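Local atomic coordinates of uncharacterized protein VP1736 (PDB entry 3LXQ), a protein that is of unknown function but carries a sulfatase-family domain of the alkaline phosphatase clan, built around a mixed beta sheet flanked by helices. Residues P72-N77 and D357-M362; H175-Y180 and F198-E203; P210-S215 and E255-K260; D337-N342 and E374-M379. One frame throughout, in Å; residues are numbered along the deposited sequence.

Contact 1 of 4, residues P72-N77 and D357-M362; sequences PTMNSN and DAKTPM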
loop_
_atom_site.group_PDB
_atom_site.type_symbol
_atom_site.label_atom_id
_atom_site.label_comp_id
_atom_site.label_asym_id
_atom_site.label_seq_id
_atom_site.Cartn_x
_atom_site.Cartn_y
_atom_site.Cartn_z
ATOM N N PRO A 72 17.227 -7.085 13.395
ATOM C CA PRO A 72 16.353 -7.912 14.246
ATOM C C PRO A 72 15.172 -8.643 13.585
ATOM O O PRO A 72 14.744 -9.692 14.104
ATOM C CB PRO A 72 15.809 -6.919 15.281
ATOM C CG PRO A 72 16.288 -5.587 14.864
ATOM C CD PRO A 72 17.491 -5.784 14.025
ATOM N N THR A 73 14.632 -8.110 12.489
ATOM C CA THR A 73 13.565 -8.811 11.776
ATOM C C THR A 73 13.977 -9.241 10.366
ATOM O O THR A 73 13.127 -9.624 9.558
ATOM C CB THR A 73 12.203 -8.022 11.744
ATOM O OG1 THR A 73 12.345 -6.826 10.977
ATOM C CG2 THR A 73 11.720 -7.685 13.140
HETATM N N MSE A 74 15.276 -9.186 10.068
HETATM C CA MSE A 74 15.769 -9.688 8.786
HETATM C C MSE A 74 15.317 -11.136 8.616
HETATM O O MSE A 74 15.455 -11.933 9.535
HETATM C CB MSE A 74 17.294 -9.592 8.696
HETATM C CG MSE A 74 17.840 -9.983 7.337
HETATM SE SE MSE A 74 17.723 -8.553 6.022
HETATM C CE MSE A 74 19.422 -7.681 6.460
ATOM N N ASN A 75 14.745 -11.457 7.460
ATOM C CA ASN A 75 14.242 -12.809 7.189
ATOM C C ASN A 75 14.344 -13.163 5.716
ATOM O O ASN A 75 14.244 -12.288 4.847
ATOM C CB ASN A 75 12.790 -12.989 7.672
ATOM C CG ASN A 75 11.815 -12.033 6.992
ATOM O OD1 ASN A 75 11.580 -10.910 7.459
ATOM N ND2 ASN A 75 11.232 -12.478 5.898
ATOM N N SER A 76 14.533 -14.448 5.441
ATOM C CA SER A 76 14.622 -14.921 4.077
ATOM C C SER A 76 13.314 -15.543 3.643
ATOM O O SER A 76 12.770 -16.421 4.320
ATOM C CB SER A 76 15.757 -15.932 3.918
ATOM O OG SER A 76 17.003 -15.274 4.016
ATOM N N ASN A 77 12.826 -15.087 2.501
ATOM C CA ASN A 77 11.622 -15.627 1.916
ATOM C C ASN A 77 11.859 -15.925 0.440
ATOM O O ASN A 77 12.031 -14.994 -0.350
ATOM C CB ASN A 77 10.457 -14.643 2.088
ATOM C CG ASN A 77 9.139 -15.216 1.602
ATOM O OD1 ASN A 77 8.389 -14.579 0.842
ATOM N ND2 ASN A 77 8.854 -16.427 2.030
ATOM N N ASP A 357 13.694 -13.538 -4.832
ATOM C CA ASP A 357 13.949 -14.002 -3.455
ATOM C C ASP A 357 14.238 -12.789 -2.570
ATOM O O ASP A 357 14.990 -11.897 -2.967
ATOM C CB ASP A 357 15.145 -14.963 -3.397
ATOM C CG ASP A 357 14.838 -16.347 -3.965
ATOM O OD1 ASP A 357 15.797 -17.137 -4.115
ATOM O OD2 ASP A 357 13.662 -16.657 -4.261
ATOM N N ALA A 358 13.659 -12.785 -1.371
ATOM C CA ALA A 358 13.640 -11.615 -0.508
ATOM C C ALA A 358 14.244 -11.849 0.868
ATOM O O ALA A 358 13.583 -12.389 1.760
ATOM C CB ALA A 358 12.194 -11.091 -0.372
ATOM N N LYS A 359 15.491 -11.425 1.038
ATOM C CA LYS A 359 16.127 -11.371 2.349
ATOM C C LYS A 359 15.979 -9.936 2.851
ATOM O O LYS A 359 16.771 -9.068 2.497
ATOM C CB LYS A 359 17.616 -11.767 2.265
ATOM C CG LYS A 359 18.346 -11.702 3.611
ATOM C CD LYS A 359 19.729 -12.331 3.556
ATOM C CE LYS A 359 20.287 -12.587 4.953
ATOM N NZ LYS A 359 21.622 -13.266 4.853
ATOM N N THR A 360 14.940 -9.679 3.646
ATOM C CA THR A 360 14.615 -8.319 4.040
ATOM C C THR A 360 14.142 -8.292 5.489
ATOM O O THR A 360 13.824 -9.345 6.054
ATOM C CB THR A 360 13.513 -7.703 3.133
ATOM O OG1 THR A 360 12.216 -8.044 3.631
ATOM C CG2 THR A 360 13.656 -8.161 1.676
ATOM N N PRO A 361 14.083 -7.089 6.096
ATOM C CA PRO A 361 13.514 -6.983 7.431
ATOM C C PRO A 361 11.989 -6.828 7.445
ATOM O O PRO A 361 11.417 -6.619 8.508
ATOM C CB PRO A 361 14.194 -5.734 7.994
ATOM C CG PRO A 361 14.394 -4.877 6.804
ATOM C CD PRO A 361 14.741 -5.834 5.685
HETATM N N MSE A 362 11.333 -6.942 6.292
HETATM C CA MSE A 362 9.869 -6.799 6.212
HETATM C C MSE A 362 9.128 -7.870 7.013
HETATM O O MSE A 362 9.423 -9.058 6.895
HETATM C CB MSE A 362 9.379 -6.826 4.759
HETATM C CG MSE A 362 9.984 -5.768 3.859
HETATM SE SE MSE A 362 9.011 -5.620 2.180
HETATM C CE MSE A 362 9.752 -7.160 1.235
#
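A two-stranded antiparallel beta ladder joins Asn75-Asn77, near the start of the modelled chain, to Ala358-Thr360, which follows helix 346-353. The short strand axes come within 4.6 Å and run 164° apart. Asn75 and Thr360 form one hydrogen-bonded pair, with Asn75 N to Thr360 O at 2.7 Å and Thr360 N to Asn75 O at 3.0 Å. Asn77 and Ala358 form the second, bonded in both directions, and between them lies the non-hydrogen-bonded pair Ser76-Lys359.

Beyond the ladder the pairing passes to a side chain. Thr73 OG1, set between its own backbone N and carbonyl carbon (chi1 66°), donates to Pro361 O at 2.6 Å, in the carbonyl plane and on a lone pair. Selenomethionine Met74 starts away from the partner strand, but bends at chi2 and chi3 bring SE back, 4.0 Å from Pro361 CD and 4.0 Å from Lys359 CG, across whose extended chain it lies at about a right angle. On the Ser76 side of the ladder, Ser76 OG rests 3.8 Å from Lys359 CG.

Thr360 and Met362 pack onto helix 165-171, and Met362 also meets helix 346-353. Within its own segment Thr360 OG1 accepts from Met362 N at 3.0 Å. The arrangement is thus a short two-stranded antiparallel ribbon between distant chain regions, closed at the end of strand 358-360 by an ST turn.

Contact 2 of 4, residues H175-Y180 and F198-E203; sequences HTQFIY and FDQIVE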
loop_
_atom_site.group_PDB
_atom_site.type_symbol
_atom_site.label_atom_id
_atom_site.label_comp_id
_atom_site.label_asym_id
_atom_site.label_seq_id
_atom_site.Cartn_x
_atom_site.Cartn_y
_atom_site.Cartn_z
ATOM N N HIS A 175 15.622 -1.587 -13.373
ATOM C CA HIS A 175 15.444 -0.156 -13.471
ATOM C C HIS A 175 14.273 0.185 -12.566
ATOM O O HIS A 175 13.270 -0.523 -12.560
ATOM C CB HIS A 175 15.129 0.273 -14.897
ATOM C CG HIS A 175 15.018 1.756 -15.055
ATOM N ND1 HIS A 175 16.108 2.561 -15.320
ATOM C CD2 HIS A 175 13.949 2.583 -14.969
ATOM C CE1 HIS A 175 15.710 3.818 -15.400
ATOM N NE2 HIS A 175 14.405 3.859 -15.186
ATOM N N THR A 176 14.403 1.256 -11.793
ATOM C CA THR A 176 13.338 1.636 -10.850
ATOM C C THR A 176 12.880 3.070 -11.084
ATOM O O THR A 176 13.701 3.974 -11.275
ATOM C CB THR A 176 13.766 1.427 -9.387
ATOM O OG1 THR A 176 15.005 2.108 -9.144
ATOM C CG2 THR A 176 13.941 -0.061 -9.095
ATOM N N GLN A 177 11.565 3.273 -11.085
ATOM C CA GLN A 177 11.002 4.578 -11.409
ATOM C C GLN A 177 9.744 4.886 -10.627
ATOM O O GLN A 177 9.099 3.994 -10.087
ATOM C CB GLN A 177 10.725 4.715 -12.915
ATOM C CG GLN A 177 9.659 3.765 -13.442
ATOM C CD GLN A 177 9.208 4.085 -14.854
ATOM O OE1 GLN A 177 9.885 4.802 -15.598
ATOM N NE2 GLN A 177 8.052 3.551 -15.235
ATOM N N PHE A 178 9.417 6.173 -10.584
ATOM C CA PHE A 178 8.206 6.680 -9.983
ATOM C C PHE A 178 7.547 7.542 -11.044
ATOM O O PHE A 178 8.179 8.425 -11.586
ATOM C CB PHE A 178 8.574 7.520 -8.763
ATOM C CG PHE A 178 7.421 8.288 -8.161
ATOM C CD1 PHE A 178 6.244 7.644 -7.770
ATOM C CD2 PHE A 178 7.539 9.658 -7.940
ATOM C CE1 PHE A 178 5.182 8.362 -7.190
ATOM C CE2 PHE A 178 6.495 10.380 -7.357
ATOM C CZ PHE A 178 5.313 9.728 -6.977
ATOM N N ILE A 179 6.291 7.264 -11.365
ATOM C CA ILE A 179 5.555 8.116 -12.289
ATOM C C ILE A 179 4.445 8.839 -11.532
ATOM O O ILE A 179 3.611 8.207 -10.894
ATOM C CB ILE A 179 4.954 7.356 -13.498
ATOM C CG1 ILE A 179 6.015 6.486 -14.197
ATOM C CG2 ILE A 179 4.363 8.356 -14.505
ATOM C CD1 ILE A 179 5.455 5.614 -15.351
ATOM N N TYR A 180 4.447 10.161 -11.653
ATOM C CA TYR A 180 3.514 11.052 -10.976
ATOM C C TYR A 180 3.058 12.142 -11.958
ATOM O O TYR A 180 3.803 12.508 -12.865
ATOM C CB TYR A 180 4.243 11.678 -9.789
ATOM C CG TYR A 180 3.395 12.449 -8.812
ATOM C CD1 TYR A 180 2.227 11.909 -8.293
ATOM C CD2 TYR A 180 3.798 13.712 -8.368
ATOM C CE1 TYR A 180 1.464 12.610 -7.389
ATOM C CE2 TYR A 180 3.041 14.428 -7.458
ATOM C CZ TYR A 180 1.871 13.872 -6.973
ATOM O OH TYR A 180 1.110 14.564 -6.069
ATOM N N PHE A 198 15.359 4.643 -6.145
ATOM C CA PHE A 198 14.729 5.011 -7.410
ATOM C C PHE A 198 15.750 5.662 -8.351
ATOM O O PHE A 198 16.522 6.530 -7.929
ATOM C CB PHE A 198 13.528 5.927 -7.182
ATOM C CG PHE A 198 12.312 5.219 -6.653
ATOM C CD1 PHE A 198 12.221 4.867 -5.310
ATOM C CD2 PHE A 198 11.249 4.913 -7.498
ATOM C CE1 PHE A 198 11.087 4.219 -4.818
ATOM C CE2 PHE A 198 10.112 4.261 -7.017
ATOM C CZ PHE A 198 10.033 3.910 -5.671
ATOM N N ASP A 199 15.757 5.212 -9.608
ATOM C CA ASP A 199 16.671 5.720 -10.634
ATOM C C ASP A 199 16.101 6.968 -11.297
ATOM O O ASP A 199 16.681 8.050 -11.216
ATOM C CB ASP A 199 16.924 4.663 -11.722
ATOM C CG ASP A 199 17.845 3.550 -11.268
ATOM O OD1 ASP A 199 18.595 3.747 -10.290
ATOM O OD2 ASP A 199 17.828 2.473 -11.904
ATOM N N GLN A 200 14.963 6.786 -11.959
ATOM C CA GLN A 200 14.299 7.817 -12.740
ATOM C C GLN A 200 13.067 8.312 -11.986
ATOM O O GLN A 200 12.387 7.531 -11.321
ATOM C CB GLN A 200 13.894 7.221 -14.089
ATOM C CG GLN A 200 12.879 8.020 -14.894
ATOM C CD GLN A 200 12.391 7.277 -16.127
ATOM O OE1 GLN A 200 12.376 7.830 -17.227
ATOM N NE2 GLN A 200 12.002 6.013 -15.952
ATOM N N ILE A 201 12.804 9.612 -12.062
ATOM C CA ILE A 201 11.523 10.157 -11.626
ATOM C C ILE A 201 10.907 10.940 -12.771
ATOM O O ILE A 201 11.519 11.864 -13.332
ATOM C CB ILE A 201 11.618 11.012 -10.334
ATOM C CG1 ILE A 201 11.867 10.104 -9.128
ATOM C CG2 ILE A 201 10.321 11.801 -10.112
ATOM C CD1 ILE A 201 12.054 10.829 -7.818
ATOM N N VAL A 202 9.697 10.525 -13.121
ATOM C CA VAL A 202 8.911 11.139 -14.168
ATOM C C VAL A 202 7.846 11.961 -13.456
ATOM O O VAL A 202 7.069 11.427 -12.666
ATOM C CB VAL A 202 8.258 10.057 -15.063
ATOM C CG1 VAL A 202 7.473 10.679 -16.210
ATOM C CG2 VAL A 202 9.319 9.089 -15.595
ATOM N N GLU A 203 7.828 13.264 -13.714
ATOM C CA GLU A 203 6.857 14.144 -13.074
ATOM C C GLU A 203 6.295 15.178 -14.054
ATOM O O GLU A 203 6.535 15.074 -15.258
ATOM C CB GLU A 203 7.475 14.800 -11.841
ATOM C CG GLU A 203 8.571 15.800 -12.137
ATOM C CD GLU A 203 9.175 16.360 -10.879
ATOM O OE1 GLU A 203 8.447 17.051 -10.132
ATOM O OE2 GLU A 203 10.376 16.101 -10.636
#
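Phe198 lays the edge of its ring against the backbone of Gln177: CE2 is 3.2 Å from Gln177 O, and Gln177 C lies near the ring plane. The same edge reaches Phe178, with Phe198 CD2 3.9 Å from Phe178 CB. Both phenyl rings meet Phe193 of helix 189-195, the helix that connects the two strands in this beta-alpha-beta unit. Pointing its CG anti to the backbone N (chi1 171°), Phe178 offers its own ring edge to Ile201, CD2 to CG2 at 4.1 Å.

The strands run parallel, 17° between axes, and pair Gln177 with Gln200, Phe178 with Ile201 and Ile179 with Val202. Thr176 O accepts two backbone donors: Asp199 N at 2.9 Å, from above the carbonyl plane, and Gln200 N, nearly in line with the carbonyl bond. Val202 N reaches Phe178 O at 3.0 Å, and Tyr180 N returns to Val202 O.

At the other end of the ladder, the His175 ring has Asp199 CB over one face and Gln200 NE2 near its plane at the edge. The ring and the Gln200 amide are almost perpendicular, 87° apart. Gln200 NE2 also donates a weak hydrogen bond to Glu230 OE2 on helix 220-234.

The Phe178-Ile201 face is apolar and turned to helix 189-195; the other is mixed, with two glutamines at one end and Ile179 on Val202 at the other. Backbone bonds therefore set the register, and side chains fit each face to its surroundings.

Contact 3 of 4, residues P210-S215 and E255-K260; sequences PGFVGS and EYPEGK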
loop_
_atom_site.group_PDB
_atom_site.type_symbol
_atom_site.label_atom_id
_atom_site.label_comp_id
_atom_site.label_asym_id
_atom_site.label_seq_id
_atom_site.Cartn_x
_atom_site.Cartn_y
_atom_site.Cartn_z
ATOM N N PRO A 210 -0.437 17.202 -22.423
ATOM C CA PRO A 210 -1.524 16.578 -21.674
ATOM C C PRO A 210 -2.908 17.081 -22.076
ATOM O O PRO A 210 -3.106 18.286 -22.242
ATOM C CB PRO A 210 -1.231 16.964 -20.212
ATOM C CG PRO A 210 -0.060 17.955 -20.255
ATOM C CD PRO A 210 0.157 18.333 -21.697
ATOM N N GLY A 211 -3.852 16.155 -22.216
ATOM C CA GLY A 211 -5.251 16.483 -22.504
ATOM C C GLY A 211 -5.865 17.456 -21.509
ATOM O O GLY A 211 -6.743 18.251 -21.877
ATOM N N PHE A 212 -5.386 17.413 -20.260
ATOM C CA PHE A 212 -5.934 18.224 -19.161
ATOM C C PHE A 212 -4.940 18.400 -18.016
ATOM O O PHE A 212 -4.275 17.446 -17.605
ATOM C CB PHE A 212 -7.207 17.567 -18.610
ATOM C CG PHE A 212 -7.951 18.411 -17.601
ATOM C CD1 PHE A 212 -8.945 19.295 -18.015
ATOM C CD2 PHE A 212 -7.677 18.303 -16.240
ATOM C CE1 PHE A 212 -9.647 20.066 -17.095
ATOM C CE2 PHE A 212 -8.369 19.073 -15.309
ATOM C CZ PHE A 212 -9.358 19.958 -15.741
ATOM N N VAL A 213 -4.862 19.621 -17.492
ATOM C CA VAL A 213 -4.001 19.928 -16.343
ATOM C C VAL A 213 -4.815 20.644 -15.265
ATOM O O VAL A 213 -5.504 21.625 -15.559
ATOM C CB VAL A 213 -2.785 20.804 -16.758
ATOM C CG1 VAL A 213 -1.874 21.092 -15.563
ATOM C CG2 VAL A 213 -1.993 20.146 -17.886
ATOM N N GLY A 214 -4.735 20.133 -14.033
ATOM C CA GLY A 214 -5.383 20.736 -12.861
ATOM C C GLY A 214 -4.378 21.191 -11.815
ATOM O O GLY A 214 -3.175 21.190 -12.060
ATOM N N SER A 215 -4.873 21.586 -10.643
ATOM C CA SER A 215 -4.034 22.122 -9.553
ATOM C C SER A 215 -3.011 21.110 -9.044
ATOM O O SER A 215 -1.957 21.471 -8.515
ATOM C CB SER A 215 -4.915 22.533 -8.379
ATOM O OG SER A 215 -5.956 23.377 -8.808
ATOM N N GLU A 255 -10.711 18.846 -10.242
ATOM C CA GLU A 255 -10.669 19.194 -11.661
ATOM C C GLU A 255 -10.398 17.928 -12.450
ATOM O O GLU A 255 -9.489 17.168 -12.099
ATOM C CB GLU A 255 -9.549 20.204 -11.949
ATOM C CG GLU A 255 -9.600 21.516 -11.169
ATOM C CD GLU A 255 -8.235 22.194 -11.096
ATOM O OE1 GLU A 255 -7.976 23.128 -11.891
ATOM O OE2 GLU A 255 -7.410 21.794 -10.252
ATOM N N TYR A 256 -11.191 17.715 -13.506
ATOM C CA TYR A 256 -11.025 16.613 -14.454
ATOM C C TYR A 256 -11.812 16.940 -15.745
ATOM O O TYR A 256 -12.803 17.687 -15.693
ATOM C CB TYR A 256 -11.496 15.265 -13.852
ATOM C CG TYR A 256 -12.983 15.202 -13.634
ATOM C CD1 TYR A 256 -13.824 14.675 -14.616
ATOM C CD2 TYR A 256 -13.561 15.705 -12.464
ATOM C CE1 TYR A 256 -15.201 14.638 -14.447
ATOM C CE2 TYR A 256 -14.945 15.669 -12.277
ATOM C CZ TYR A 256 -15.759 15.131 -13.281
ATOM O OH TYR A 256 -17.130 15.098 -13.130
ATOM N N PRO A 257 -11.380 16.378 -16.897
ATOM C CA PRO A 257 -12.060 16.545 -18.196
ATOM C C PRO A 257 -13.582 16.300 -18.187
ATOM O O PRO A 257 -14.081 15.468 -17.421
ATOM C CB PRO A 257 -11.373 15.498 -19.073
ATOM C CG PRO A 257 -10.001 15.400 -18.528
ATOM C CD PRO A 257 -10.102 15.651 -17.044
ATOM N N GLU A 258 -14.299 17.020 -19.048
ATOM C CA GLU A 258 -15.748 16.839 -19.228
ATOM C C GLU A 258 -16.057 15.748 -20.270
ATOM O O GLU A 258 -15.183 15.353 -21.052
ATOM C CB GLU A 258 -16.410 18.165 -19.644
ATOM C CG GLU A 258 -16.223 19.332 -18.659
ATOM C CD GLU A 258 -17.417 19.563 -17.719
ATOM O OE1 GLU A 258 -18.404 18.790 -17.760
ATOM O OE2 GLU A 258 -17.363 20.535 -16.932
ATOM N N GLY A 259 -17.301 15.267 -20.261
ATOM C CA GLY A 259 -17.785 14.262 -21.217
ATOM C C GLY A 259 -17.021 12.945 -21.279
ATOM O O GLY A 259 -16.899 12.344 -22.348
ATOM N N LYS A 260 -16.506 12.491 -20.141
ATOM C CA LYS A 260 -15.749 11.232 -20.097
ATOM C C LYS A 260 -16.443 10.148 -19.276
ATOM O O LYS A 260 -16.160 8.968 -19.447
ATOM C CB LYS A 260 -14.304 11.455 -19.635
ATOM C CG LYS A 260 -13.570 12.488 -20.474
ATOM C CD LYS A 260 -12.283 11.961 -21.073
ATOM C CE LYS A 260 -11.804 12.888 -22.194
ATOM N NZ LYS A 260 -10.706 12.315 -23.028
#
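Apolar packing is centred on Phe212, whose ring lies against Glu255 CB, the backbone of Tyr256 and the ring of Pro257. Its CG stands anti to the backbone N (chi1 -172°), which carries the ring across to the other loop. Pro257 CD sits over one face in a CH-pi contact, 3.8 Å from the ring centroid and 24° off the ring normal, and Tyr256 CA lies over the same face. Pro257 CG closes on Phe212 CB at 3.5 Å. Glu255 CB comes instead at the ring edge, in its plane, 3.7 Å from Phe212 CE2. Pro257 in turn rests on Tyr277 of helix 271-289, so the ring is linked through the proline to that helix.

Polar contact is concentrated on one carboxylate oxygen. Glu255 OE2 accepts from Ser215 N at 2.6 Å, with an N-H...O angle of 166°, and from Ser215 OG at 2.6 Å. Both donors use the syn side but approach from opposite faces of the carboxylate plane. The Glu255 chain, extended beyond CG, separates the two contacts: CB at the aromatic edge, OE2 at the serine.

Asp222 accepts from the backbone N atoms of Gly211 and Phe212. Two donors on one oxygen would favour a charged Glu255 carboxylate, and probably fix its rotation in this surface contact.

Contact 4 of 4, residues D337-N342 and E374-M379; sequences DDRIAN and EDERAM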
loop_
_atom_site.group_PDB
_atom_site.type_symbol
_atom_site.label_atom_id
_atom_site.label_comp_id
_atom_site.label_asym_id
_atom_site.label_seq_id
_atom_site.Cartn_x
_atom_site.Cartn_y
_atom_site.Cartn_z
ATOM N N ASP A 337 -10.080 -13.342 -2.474
ATOM C CA ASP A 337 -9.269 -13.621 -1.285
ATOM C C ASP A 337 -9.789 -12.786 -0.113
ATOM O O ASP A 337 -9.625 -11.571 -0.064
ATOM C CB ASP A 337 -7.811 -13.272 -1.607
ATOM C CG ASP A 337 -6.822 -13.646 -0.486
ATOM O OD1 ASP A 337 -7.229 -13.972 0.651
ATOM O OD2 ASP A 337 -5.610 -13.593 -0.767
ATOM N N ASP A 338 -10.420 -13.456 0.834
ATOM C CA ASP A 338 -11.055 -12.779 1.952
ATOM C C ASP A 338 -10.138 -12.690 3.187
ATOM O O ASP A 338 -10.596 -12.314 4.269
ATOM C CB ASP A 338 -12.393 -13.470 2.305
ATOM C CG ASP A 338 -13.349 -13.578 1.104
ATOM O OD1 ASP A 338 -13.494 -12.601 0.333
ATOM O OD2 ASP A 338 -13.979 -14.649 0.925
ATOM N N ARG A 339 -8.853 -13.020 3.040
ATOM C CA ARG A 339 -7.936 -13.020 4.203
ATOM C C ARG A 339 -7.600 -11.599 4.637
ATOM O O ARG A 339 -7.200 -10.787 3.807
ATOM C CB ARG A 339 -6.649 -13.820 3.915
ATOM C CG ARG A 339 -6.845 -15.341 3.709
ATOM C CD ARG A 339 -5.530 -16.057 3.317
ATOM N NE ARG A 339 -4.927 -15.503 2.100
ATOM C CZ ARG A 339 -3.751 -15.870 1.585
ATOM N NH1 ARG A 339 -2.994 -16.798 2.171
ATOM N NH2 ARG A 339 -3.323 -15.295 0.467
ATOM N N ILE A 340 -7.782 -11.288 5.922
ATOM C CA ILE A 340 -7.469 -9.946 6.415
ATOM C C ILE A 340 -5.980 -9.679 6.189
ATOM O O ILE A 340 -5.131 -10.490 6.574
ATOM C CB ILE A 340 -7.801 -9.730 7.924
ATOM C CG1 ILE A 340 -9.226 -10.184 8.241
ATOM C CG2 ILE A 340 -7.658 -8.235 8.295
ATOM C CD1 ILE A 340 -9.480 -10.329 9.704
ATOM N N ALA A 341 -5.682 -8.544 5.565
ATOM C CA ALA A 341 -4.311 -8.166 5.233
ATOM C C ALA A 341 -4.135 -6.652 5.277
ATOM O O ALA A 341 -5.116 -5.910 5.371
ATOM C CB ALA A 341 -3.938 -8.718 3.856
ATOM N N ASN A 342 -2.879 -6.210 5.244
ATOM C CA ASN A 342 -2.498 -4.804 5.187
ATOM C C ASN A 342 -1.795 -4.559 3.873
ATOM O O ASN A 342 -1.269 -5.487 3.271
ATOM C CB ASN A 342 -1.506 -4.469 6.293
ATOM C CG ASN A 342 -2.160 -3.933 7.555
ATOM O OD1 ASN A 342 -1.754 -4.301 8.660
ATOM N ND2 ASN A 342 -3.122 -3.022 7.406
ATOM N N GLU A 374 -6.118 -17.754 12.106
ATOM C CA GLU A 374 -5.834 -17.034 13.346
ATOM C C GLU A 374 -4.701 -16.010 13.158
ATOM O O GLU A 374 -4.472 -15.163 14.030
ATOM C CB GLU A 374 -5.514 -17.994 14.497
ATOM C CG GLU A 374 -4.226 -18.770 14.321
ATOM C CD GLU A 374 -4.430 -20.163 13.705
ATOM O OE1 GLU A 374 -5.523 -20.452 13.121
ATOM O OE2 GLU A 374 -3.469 -20.967 13.822
ATOM N N ASP A 375 -4.004 -16.115 12.025
ATOM C CA ASP A 375 -2.937 -15.181 11.667
ATOM C C ASP A 375 -3.387 -13.995 10.788
ATOM O O ASP A 375 -2.642 -13.012 10.623
ATOM C CB ASP A 375 -1.760 -15.931 11.049
ATOM C CG ASP A 375 -1.088 -16.864 12.049
ATOM O OD1 ASP A 375 -0.913 -16.452 13.224
ATOM O OD2 ASP A 375 -0.745 -18.000 11.659
ATOM N N GLU A 376 -4.609 -14.060 10.258
ATOM C CA GLU A 376 -5.166 -12.924 9.528
ATOM C C GLU A 376 -5.189 -11.721 10.448
ATOM O O GLU A 376 -5.567 -11.850 11.604
ATOM C CB GLU A 376 -6.582 -13.224 9.054
ATOM C CG GLU A 376 -6.635 -14.354 8.049
ATOM C CD GLU A 376 -8.017 -14.541 7.457
ATOM O OE1 GLU A 376 -8.883 -13.644 7.616
ATOM O OE2 GLU A 376 -8.220 -15.601 6.830
ATOM N N ARG A 377 -4.774 -10.562 9.934
ATOM C CA ARG A 377 -4.699 -9.335 10.746
ATOM C C ARG A 377 -4.530 -8.084 9.901
ATOM O O ARG A 377 -4.050 -8.143 8.753
ATOM C CB ARG A 377 -3.577 -9.408 11.802
ATOM C CG ARG A 377 -2.136 -9.397 11.238
ATOM C CD ARG A 377 -1.579 -7.958 11.076
ATOM N NE ARG A 377 -0.280 -7.973 10.391
ATOM C CZ ARG A 377 -0.106 -7.964 9.068
ATOM N NH1 ARG A 377 -1.152 -7.911 8.243
ATOM N NH2 ARG A 377 1.135 -7.991 8.565
ATOM N N ALA A 378 -4.912 -6.958 10.497
ATOM C CA ALA A 378 -4.665 -5.637 9.933
ATOM C C ALA A 378 -4.277 -4.679 11.049
ATOM O O ALA A 378 -4.992 -4.551 12.079
ATOM C CB ALA A 378 -5.922 -5.111 9.198
HETATM N N MSE A 379 -3.149 -4.016 10.853
HETATM C CA MSE A 379 -2.760 -2.908 11.712
HETATM C C MSE A 379 -3.245 -1.616 11.087
HETATM O O MSE A 379 -3.075 -1.405 9.899
HETATM C CB MSE A 379 -1.235 -2.838 11.856
HETATM C CG MSE A 379 -0.574 -4.176 12.096
HETATM SE SE MSE A 379 1.302 -3.778 12.471
HETATM C CE MSE A 379 2.114 -5.417 11.699
#
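The touching backbones of Asp338-Asn342 and Glu376-Met379 run in roughly the same direction, 33° apart end to end, with a weak Arg377 N to Ile340 O hydrogen bond at 3.4 Å. The contact joins two beta sheets: strand 341-342 pairs with strand 121-127 of the mixed sheet, and strand 377-382 is an outer strand of the five-stranded antiparallel sheet.

Side chains supply most of the connection. Glu376, extended beyond CG, crosses Ile340 at about a right angle and accepts from Ile340 N at OE1, 3.1 Å away. The bond is straight at 171°, though the donor stands above the carboxylate plane. The same OE1 forms a salt bridge with Arg391, so a backbone N-H and a guanidinium share one oxygen. Glu376 OE2 lies against Arg339 CG at 3.4 Å, while the guanidinium of Arg339 is turned to Asp337 in a side-on grip: NE meets OD1 and NH2 meets OD2 at 3.1 Å, and NH2 also donates to Leu367 O. Asp337 OD1 also accepts from Arg339 N, completing an Asx turn.

Between these polar groups Ile340 CG2 packs on Ala378 CB at 3.7 Å. Arg377 curls back until Asn342 OD1 lies over one face of its guanidinium, whose NH2 is bridged to Asp345.

The Asn342 amide meets the backbone of Met379 twice, ND2 donating to Met379 O at 3.0 Å and OD1 accepting Met379 N at 2.6 Å on an in-plane lone pair.

Contacts 1, 2 and 4 are largely buried, whereas contact 3 lies at the surface, its centre about 26 Å from that of the chain. Contacts 2 and 4 both reach the mixed sheet, on opposite sides of the chain's centre: contact 2 extends it by parallel pairing, and contact 4 joins it to the five-stranded sheet. Contact 1 is a separate antiparallel ribbon; along the chain it alternates with contact 4, their centres about 20 Å apart. Regular backbone bonds dominate contacts 1 and 2. Contact 4 relies more on amide and carboxylate groups gripping main-chain atoms, and contact 3 on an aromatic-proline pair plus one carboxylate oxygen.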